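Local structure of cytosol aminopeptidase (Coxiella burnetii, 3IJ3) at residues 49-54 / 85-90; 391-396 / 473-478. The protein probably acts as a manganese-dependent aminopeptidase of the M17 family, cleaving residues from the N-terminal end of peptides. All blocks are in the same frame, centred on the assembly; numbering follows the deposited sequence.

In the fold
Interaction 1 (49-54 / 85-90) belongs to the M17 N-terminal domain and lies about 37 Å, centre to centre, from the middle of the chain; interaction 2 (391-396 / 473-478) lies about 13 Å from it, where a helix end of the catalytic domain meets the C-terminal helix 470-481. The two share no secondary-structure element, and their nearest atoms stay about 14 Å apart. Each is partly buried. In interaction 1 a helix packs on a sheet through a tryptophan ring, with no hydrogen bond between the segments. Interaction 2 joins two helices through a histidine that meets a buried threonine and an exposed lysine from the same side of its ring, and adds a bridging water.

Interaction 1 (49-54 / 85-90)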
ATOM      1  N   PRO A  49     -17.795  30.444  45.074  1.00 19.88           N
ATOM      2  CA  PRO A  49     -18.886  31.076  45.817  1.00 20.23           C
ATOM      3  C   PRO A  49     -18.422  31.791  47.084  1.00 20.47           C
ATOM      4  O   PRO A  49     -18.803  32.941  47.313  1.00 20.83           O
ATOM      5  CB  PRO A  49     -19.809  29.895  46.150  1.00 20.94           C
ATOM      6  CG  PRO A  49     -19.566  28.930  45.066  1.00 19.83           C
ATOM      7  CD  PRO A  49     -18.097  29.036  44.771  1.00 20.16           C
ATOM      8  N   ASP A  50     -17.606  31.115  47.890  1.00 20.48           N
ATOM      9  CA  ASP A  50     -17.058  31.709  49.119  1.00 20.77           C
ATOM     10  C   ASP A  50     -16.132  32.880  48.821  1.00 19.04           C
ATOM     11  O   ASP A  50     -16.108  33.853  49.564  1.00 21.04           O
ATOM     12  CB  ASP A  50     -16.278  30.674  49.937  1.00 20.93           C
ATOM     13  CG  ASP A  50     -17.174  29.661  50.612  1.00 24.35           C
ATOM     14  OD1 ASP A  50     -18.382  29.921  50.761  1.00 25.80           O
ATOM     15  OD2 ASP A  50     -16.647  28.602  51.005  1.00 27.87           O
ATOM     16  N   TRP A  51     -15.337  32.772  47.761  1.00 18.41           N
ATOM     17  CA  TRP A  51     -14.450  33.862  47.400  1.00 17.03           C
ATOM     18  C   TRP A  51     -15.279  35.096  47.026  1.00 16.06           C
ATOM     19  O   TRP A  51     -14.981  36.200  47.481  1.00 14.67           O
ATOM     20  CB  TRP A  51     -13.524  33.488  46.245  1.00 17.29           C
ATOM     21  CG  TRP A  51     -12.627  34.609  45.897  1.00 16.60           C
ATOM     22  CD1 TRP A  51     -11.498  34.981  46.559  1.00 17.05           C
ATOM     23  CD2 TRP A  51     -12.777  35.522  44.811  1.00 17.77           C
ATOM     24  NE1 TRP A  51     -10.933  36.070  45.953  1.00 19.75           N
ATOM     25  CE2 TRP A  51     -11.698  36.422  44.874  1.00 16.75           C
ATOM     26  CE3 TRP A  51     -13.723  35.671  43.789  1.00 16.48           C
ATOM     27  CZ2 TRP A  51     -11.537  37.455  43.961  1.00 16.54           C
ATOM     28  CZ3 TRP A  51     -13.566  36.704  42.888  1.00 14.98           C
ATOM     29  CH2 TRP A  51     -12.480  37.580  42.979  1.00 16.95           C
ATOM     30  N   LEU A  52     -16.311  34.904  46.202  1.00 16.37           N
ATOM     31  CA  LEU A  52     -17.174  36.024  45.770  1.00 17.42           C
ATOM     32  C   LEU A  52     -17.762  36.779  46.949  1.00 18.24           C
ATOM     33  O   LEU A  52     -17.891  37.998  46.908  1.00 17.75           O
ATOM     34  CB  LEU A  52     -18.284  35.547  44.840  1.00 17.30           C
ATOM     35  CG  LEU A  52     -17.821  35.190  43.428  1.00 20.07           C
ATOM     36  CD1 LEU A  52     -18.865  34.355  42.686  1.00 19.99           C
ATOM     37  CD2 LEU A  52     -17.436  36.464  42.639  1.00 18.73           C
ATOM     38  N   ASP A  53     -18.095  36.053  48.011  1.00 20.17           N
ATOM     39  CA  ASP A  53     -18.644  36.676  49.213  1.00 22.37           C
ATOM     40  C   ASP A  53     -17.692  37.683  49.857  1.00 22.15           C
ATOM     41  O   ASP A  53     -18.147  38.532  50.634  1.00 24.11           O
ATOM     42  CB  ASP A  53     -19.033  35.610  50.239  1.00 23.22           C
ATOM     43  CG  ASP A  53     -20.242  34.798  49.812  1.00 27.45           C
ATOM     44  OD1 ASP A  53     -21.080  35.322  49.046  1.00 30.71           O
ATOM     45  OD2 ASP A  53     -20.374  33.641  50.280  1.00 33.81           O
ATOM     46  N   THR A  54     -16.395  37.591  49.557  1.00 20.94           N
ATOM     47  CA  THR A  54     -15.400  38.511  50.108  1.00 21.26           C
ATOM     48  C   THR A  54     -15.181  39.741  49.224  1.00 20.94           C
ATOM     49  O   THR A  54     -14.432  40.652  49.599  1.00 22.40           O
ATOM     50  CB  THR A  54     -14.011  37.832  50.283  1.00 22.09           C
ATOM     51  OG1 THR A  54     -13.383  37.584  49.003  1.00 20.56           O
ATOM     52  CG2 THR A  54     -14.137  36.527  51.079  1.00 23.06           C
ATOM     53  N   LEU A  85      -8.016  47.108  34.544  0.70 13.08           N
ATOM     54  CA  LEU A  85      -8.072  45.720  35.020  0.70 14.05           C
ATOM     55  C   LEU A  85      -7.646  45.626  36.496  0.70 15.12           C
ATOM     56  O   LEU A  85      -6.552  46.065  36.871  0.70 14.82           O
ATOM     57  CB  LEU A  85      -7.192  44.835  34.115  0.70 14.53           C
ATOM     58  CG  LEU A  85      -7.256  43.304  34.147  0.70 16.51           C
ATOM     59  CD1 LEU A  85      -8.636  42.801  33.801  0.70 15.78           C
ATOM     60  CD2 LEU A  85      -6.248  42.686  33.168  0.70 16.88           C
ATOM     61  N   GLN A  86      -8.508  45.029  37.313  1.00 14.38           N
ATOM     62  CA  GLN A  86      -8.278  44.871  38.742  1.00 15.80           C
ATOM     63  C   GLN A  86      -7.567  43.533  39.056  1.00 15.40           C
ATOM     64  O   GLN A  86      -6.654  43.481  39.883  1.00 16.81           O
ATOM     65  CB  GLN A  86      -9.647  44.855  39.458  1.00 17.38           C
ATOM     66  CG  GLN A  86      -9.610  44.603  40.961  1.00 21.24           C
ATOM     67  CD  GLN A  86     -11.003  44.442  41.580  1.00 27.90           C
ATOM     68  OE1 GLN A  86     -11.216  43.551  42.380  1.00 36.60           O
ATOM     69  NE2 GLN A  86     -11.949  45.275  41.177  1.00 27.10           N
ATOM     70  N   ARG A  87      -8.003  42.472  38.390  1.00 15.84           N
ATOM     71  CA  ARG A  87      -7.538  41.106  38.688  1.00 15.87           C
ATOM     72  C   ARG A  87      -7.970  40.157  37.632  1.00 15.58           C
ATOM     73  O   ARG A  87      -8.951  40.398  36.943  1.00 16.32           O
ATOM     74  CB  ARG A  87      -8.181  40.658  40.027  1.00 16.67           C
ATOM     75  CG  ARG A  87      -8.082  39.159  40.420  1.00 20.71           C
ATOM     76  CD  ARG A  87      -8.794  38.890  41.781  1.00 19.79           C
ATOM     77  NE  ARG A  87      -8.287  39.808  42.793  1.00 22.04           N
ATOM     78  CZ  ARG A  87      -7.204  39.607  43.546  1.00 20.76           C
ATOM     79  NH1 ARG A  87      -6.499  38.475  43.475  1.00 21.26           N
ATOM     80  NH2 ARG A  87      -6.837  40.548  44.403  1.00 22.72           N
ATOM     81  N   VAL A  88      -7.239  39.057  37.491  1.00 13.56           N
ATOM     82  CA  VAL A  88      -7.638  38.025  36.561  1.00 14.22           C
ATOM     83  C   VAL A  88      -7.765  36.704  37.319  1.00 13.78           C
ATOM     84  O   VAL A  88      -6.834  36.277  38.009  1.00 14.71           O
ATOM     85  CB  VAL A  88      -6.655  37.866  35.383  1.00 14.87           C
ATOM     86  CG1 VAL A  88      -7.065  36.679  34.474  1.00 15.56           C
ATOM     87  CG2 VAL A  88      -6.592  39.162  34.557  1.00 15.01           C
ATOM     88  N   LEU A  89      -8.928  36.076  37.238  1.00 13.70           N
ATOM     89  CA  LEU A  89      -9.097  34.749  37.823  1.00 12.90           C
ATOM     90  C   LEU A  89      -8.766  33.736  36.733  1.00 12.95           C
ATOM     91  O   LEU A  89      -9.152  33.913  35.582  1.00 12.92           O
ATOM     92  CB  LEU A  89     -10.533  34.496  38.302  1.00 13.33           C
ATOM     93  CG  LEU A  89     -11.089  35.496  39.297  1.00 13.75           C
ATOM     94  CD1 LEU A  89     -12.591  35.190  39.575  1.00 12.55           C
ATOM     95  CD2 LEU A  89     -10.251  35.451  40.548  1.00 16.63           C
ATOM     96  N   LEU A  90      -8.023  32.698  37.086  1.00 13.43           N
ATOM     97  CA  LEU A  90      -7.687  31.601  36.166  1.00 13.00           C
ATOM     98  C   LEU A  90      -8.274  30.292  36.706  1.00 12.70           C
ATOM     99  O   LEU A  90      -7.934  29.847  37.806  1.00 12.76           O
ATOM    100  CB  LEU A  90      -6.160  31.442  36.017  1.00 12.95           C
ATOM    101  CG  LEU A  90      -5.647  30.227  35.239  1.00 14.23           C
ATOM    102  CD1 LEU A  90      -6.029  30.308  33.743  1.00 13.32           C
ATOM    103  CD2 LEU A  90      -4.108  30.057  35.448  1.00 14.30           C
TER
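Arg87, which with Gln86 faces Ile78 in a classic beta bulge, is the first residue of strand 85-90 to touch the helix, bringing its CD to 3.8 Å from Trp51 CZ2. This methylene makes the closest approach, oblique to the ring; the guanidinium plane is turned 61° from the indole, and the two side chains slide past each other in opposite directions. Farther along, Leu89 again turns to the helix. With CG anti to its carbonyl carbon (chi1 -56°), Leu89 sends both methyls to the indole: CD1 is 3.8 Å from Trp51 CZ3, while CD2 sits over one face of the six-membered ring, 4.2 Å from its centroid and 23° off the normal, a CH-pi contact. The opposite face carries Thr54 OG1, 4.0 Å above the plane of the Trp51 ring and offset toward the rim. That hydroxyl also donates to Trp51 O at 2.6 Å, in the carbonyl plane, and Thr54 N donates to the same oxygen, so two bonds grip it. Trp51 also touches Gln41 and Met43 of strand 38-43 and Ile78 of strand 75-79, placing it across three neighbouring strands: a helix packed on one face of the mixed sheet of the M17 N-terminal domain.

Interaction 2 (391-396 / 473-478); sequences LKTDDP and VFHYLE
His475 of the C-terminal helix stands against Lys392 and Thr393 at the end of helix 380-393, which closes in a Schellman motif with Asp394, at positive phi, as its C-prime residue. Lys392 and His475 cross at about a right angle: Lys392 CB lies over one face of the imidazole, and farther along the chain its CD comes to 3.3 Å from His475 NE2. Thr393 crosses the histidine obliquely at the root of that side chain, its CG2 being 3.6 Å from His475 CB and 3.9 Å from His475 CG. A chi1 of 57° puts this methyl anti to the carbonyl carbon and facing the histidine, while OG1 is hydrogen-bonded back to Ala389 O in its own helix. The same junction is tied by Asp395, whose carboxylate accepts from the backbone N atoms of Ala469 and Ala472 around the start of helix 470-481. At the lysine end the chain bends at chi4 (66°), and NZ remains 5.0 Å from His475 NE2, without direct contact. A water spans the interval: it accepts from Lys392 NZ at 3.0 Å and meets the imidazole at its edge, in the ring plane, 3.1 Å from His475 NE2.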
ATOM      1  N   LEU A 391       7.913  11.480  39.446  1.00 20.73           N
ATOM      2  CA  LEU A 391       6.734  11.758  40.277  1.00 22.64           C
ATOM      3  C   LEU A 391       6.900  13.076  41.037  1.00 24.06           C
ATOM      4  O   LEU A 391       5.974  13.920  41.058  1.00 24.00           O
ATOM      5  CB  LEU A 391       6.484  10.593  41.215  1.00 22.49           C
ATOM      6  CG  LEU A 391       5.976   9.330  40.542  1.00 26.06           C
ATOM      7  CD1 LEU A 391       5.934   8.165  41.531  1.00 29.80           C
ATOM      8  CD2 LEU A 391       4.587   9.588  39.939  1.00 31.64           C
ATOM      9  N   LYS A 392       8.085  13.293  41.603  1.00 24.03           N
ATOM     10  CA  LYS A 392       8.341  14.537  42.350  1.00 24.97           C
ATOM     11  C   LYS A 392       8.246  15.802  41.484  1.00 24.52           C
ATOM     12  O   LYS A 392       7.778  16.845  41.953  1.00 24.61           O
ATOM     13  CB  LYS A 392       9.706  14.498  43.047  1.00 25.82           C
ATOM     14  CG  LYS A 392       9.803  13.482  44.162  1.00 31.04           C
ATOM     15  CD  LYS A 392      11.042  13.713  45.032  1.00 37.68           C
ATOM     16  CE  LYS A 392      11.085  12.802  46.281  1.00 39.08           C
ATOM     17  NZ  LYS A 392      11.228  11.344  45.992  1.00 39.28           N
ATOM     18  N   THR A 393       8.701  15.715  40.235  1.00 21.39           N
ATOM     19  CA  THR A 393       8.703  16.834  39.314  1.00 21.46           C
ATOM     20  C   THR A 393       7.491  16.918  38.383  1.00 21.57           C
ATOM     21  O   THR A 393       7.361  17.889  37.640  1.00 22.54           O
ATOM     22  CB  THR A 393       9.937  16.758  38.389  1.00 21.85           C
ATOM     23  OG1 THR A 393       9.931  15.498  37.688  1.00 18.35           O
ATOM     24  CG2 THR A 393      11.228  16.886  39.203  1.00 22.33           C
ATOM     25  N   ASP A 394       6.634  15.910  38.401  1.00 22.73           N
ATOM     26  CA  ASP A 394       5.518  15.822  37.443  1.00 24.91           C
ATOM     27  C   ASP A 394       6.045  15.988  36.009  1.00 24.23           C
ATOM     28  O   ASP A 394       5.505  16.760  35.206  1.00 24.53           O
ATOM     29  CB  ASP A 394       4.395  16.840  37.726  1.00 25.85           C
ATOM     30  CG  ASP A 394       3.187  16.658  36.779  1.00 32.48           C
ATOM     31  OD1 ASP A 394       3.003  15.535  36.234  1.00 37.20           O
ATOM     32  OD2 ASP A 394       2.415  17.628  36.585  1.00 38.94           O
ATOM     33  N   ASP A 395       7.152  15.307  35.704  1.00 21.75           N
ATOM     34  CA  ASP A 395       7.739  15.307  34.377  1.00 21.01           C
ATOM     35  C   ASP A 395       7.683  13.820  34.026  1.00 20.90           C
ATOM     36  O   ASP A 395       8.554  13.059  34.425  1.00 20.47           O
ATOM     37  CB  ASP A 395       9.162  15.838  34.431  1.00 21.04           C
ATOM     38  CG  ASP A 395       9.814  15.918  33.080  1.00 23.10           C
ATOM     39  OD1 ASP A 395       9.109  15.905  32.042  1.00 22.20           O
ATOM     40  OD2 ASP A 395      11.064  16.042  33.071  1.00 23.25           O
ATOM     41  N   PRO A 396       6.639  13.408  33.303  1.00 19.67           N
ATOM     42  CA  PRO A 396       6.403  11.974  33.127  1.00 19.03           C
ATOM     43  C   PRO A 396       7.407  11.164  32.335  1.00 17.55           C
ATOM     44  O   PRO A 396       7.972  11.642  31.373  1.00 16.97           O
ATOM     45  CB  PRO A 396       5.021  11.897  32.450  1.00 19.72           C
ATOM     46  CG  PRO A 396       4.663  13.234  32.038  1.00 22.68           C
ATOM     47  CD  PRO A 396       5.586  14.242  32.703  1.00 20.08           C
ATOM     48  N   VAL A 473      15.210  14.061  35.192  1.00 15.25           N
ATOM     49  CA  VAL A 473      16.635  13.676  35.218  1.00 14.86           C
ATOM     50  C   VAL A 473      17.453  14.658  36.053  1.00 15.07           C
ATOM     51  O   VAL A 473      18.274  14.235  36.866  1.00 13.11           O
ATOM     52  CB  VAL A 473      17.251  13.534  33.825  1.00 15.99           C
ATOM     53  CG1 VAL A 473      18.772  13.217  33.927  1.00 15.32           C
ATOM     54  CG2 VAL A 473      16.505  12.454  33.009  1.00 16.51           C
ATOM     55  N   PHE A 474      17.230  15.962  35.870  1.00 13.74           N
ATOM     56  CA  PHE A 474      17.981  16.942  36.643  1.00 14.23           C
ATOM     57  C   PHE A 474      17.724  16.824  38.140  1.00 13.83           C
ATOM     58  O   PHE A 474      18.651  16.961  38.961  1.00 13.95           O
ATOM     59  CB  PHE A 474      17.764  18.387  36.156  1.00 14.49           C
ATOM     60  CG  PHE A 474      18.703  19.351  36.796  1.00 12.50           C
ATOM     61  CD1 PHE A 474      20.041  19.367  36.441  1.00 14.87           C
ATOM     62  CD2 PHE A 474      18.270  20.226  37.780  1.00 16.80           C
ATOM     63  CE1 PHE A 474      20.948  20.215  37.067  1.00 17.65           C
ATOM     64  CE2 PHE A 474      19.171  21.095  38.394  1.00 19.91           C
ATOM     65  CZ  PHE A 474      20.521  21.085  38.014  1.00 17.73           C
ATOM     66  N   HIS A 475      16.463  16.618  38.523  1.00 13.71           N
ATOM     67  CA  HIS A 475      16.119  16.418  39.929  1.00 13.26           C
ATOM     68  C   HIS A 475      16.932  15.236  40.495  1.00 12.90           C
ATOM     69  O   HIS A 475      17.521  15.323  41.586  1.00 12.92           O
ATOM     70  CB  HIS A 475      14.613  16.170  40.081  1.00 12.88           C
ATOM     71  CG  HIS A 475      14.199  15.803  41.465  1.00 17.37           C
ATOM     72  ND1 HIS A 475      13.771  16.737  42.384  1.00 21.42           N
ATOM     73  CD2 HIS A 475      14.153  14.605  42.090  1.00 17.55           C
ATOM     74  CE1 HIS A 475      13.493  16.127  43.524  1.00 22.04           C
ATOM     75  NE2 HIS A 475      13.724  14.835  43.374  1.00 16.80           N
ATOM     76  N   TYR A 476      16.943  14.128  39.765  1.00 13.44           N
ATOM     77  CA  TYR A 476      17.712  12.955  40.151  1.00 12.69           C
ATOM     78  C   TYR A 476      19.202  13.316  40.371  1.00 12.80           C
ATOM     79  O   TYR A 476      19.798  12.963  41.394  1.00 14.41           O
ATOM     80  CB  TYR A 476      17.568  11.819  39.095  1.00 13.58           C
ATOM     81  CG  TYR A 476      18.608  10.764  39.318  1.00 11.71           C
ATOM     82  CD1 TYR A 476      18.515   9.909  40.395  1.00 17.70           C
ATOM     83  CD2 TYR A 476      19.743  10.709  38.543  1.00 14.83           C
ATOM     84  CE1 TYR A 476      19.493   8.982  40.651  1.00 20.89           C
ATOM     85  CE2 TYR A 476      20.732   9.773  38.786  1.00 15.43           C
ATOM     86  CZ  TYR A 476      20.598   8.914  39.848  1.00 18.29           C
ATOM     87  OH  TYR A 476      21.578   7.999  40.137  1.00 17.60           O
ATOM     88  N   LEU A 477      19.796  14.036  39.416  1.00 13.32           N
ATOM     89  CA  LEU A 477      21.196  14.422  39.522  1.00 13.20           C
ATOM     90  C   LEU A 477      21.479  15.302  40.739  1.00 13.59           C
ATOM     91  O   LEU A 477      22.489  15.128  41.413  1.00 14.77           O
ATOM     92  CB  LEU A 477      21.677  15.111  38.242  1.00 12.56           C
ATOM     93  CG  LEU A 477      21.652  14.240  36.985  1.00 13.06           C
ATOM     94  CD1 LEU A 477      22.059  15.077  35.751  1.00 12.99           C
ATOM     95  CD2 LEU A 477      22.578  13.021  37.135  1.00 14.20           C
ATOM     96  N   GLU A 478      20.585  16.231  41.028  1.00 13.67           N
ATOM     97  CA  GLU A 478      20.758  17.079  42.201  1.00 15.47           C
ATOM     98  C   GLU A 478      20.685  16.269  43.488  1.00 15.36           C
ATOM     99  O   GLU A 478      21.463  16.498  44.412  1.00 17.14           O
ATOM    100  CB  GLU A 478      19.730  18.208  42.240  1.00 17.76           C
ATOM    101  CG  GLU A 478      20.015  19.332  41.273  1.00 21.53           C
ATOM    102  CD  GLU A 478      19.263  20.607  41.654  1.00 32.74           C
ATOM    103  OE1 GLU A 478      18.022  20.537  41.822  1.00 35.83           O
ATOM    104  OE2 GLU A 478      19.931  21.670  41.784  1.00 36.05           O
TER
HETATM  105  O   HOH W   1      13.511  11.841  44.066  1.00 30.14           O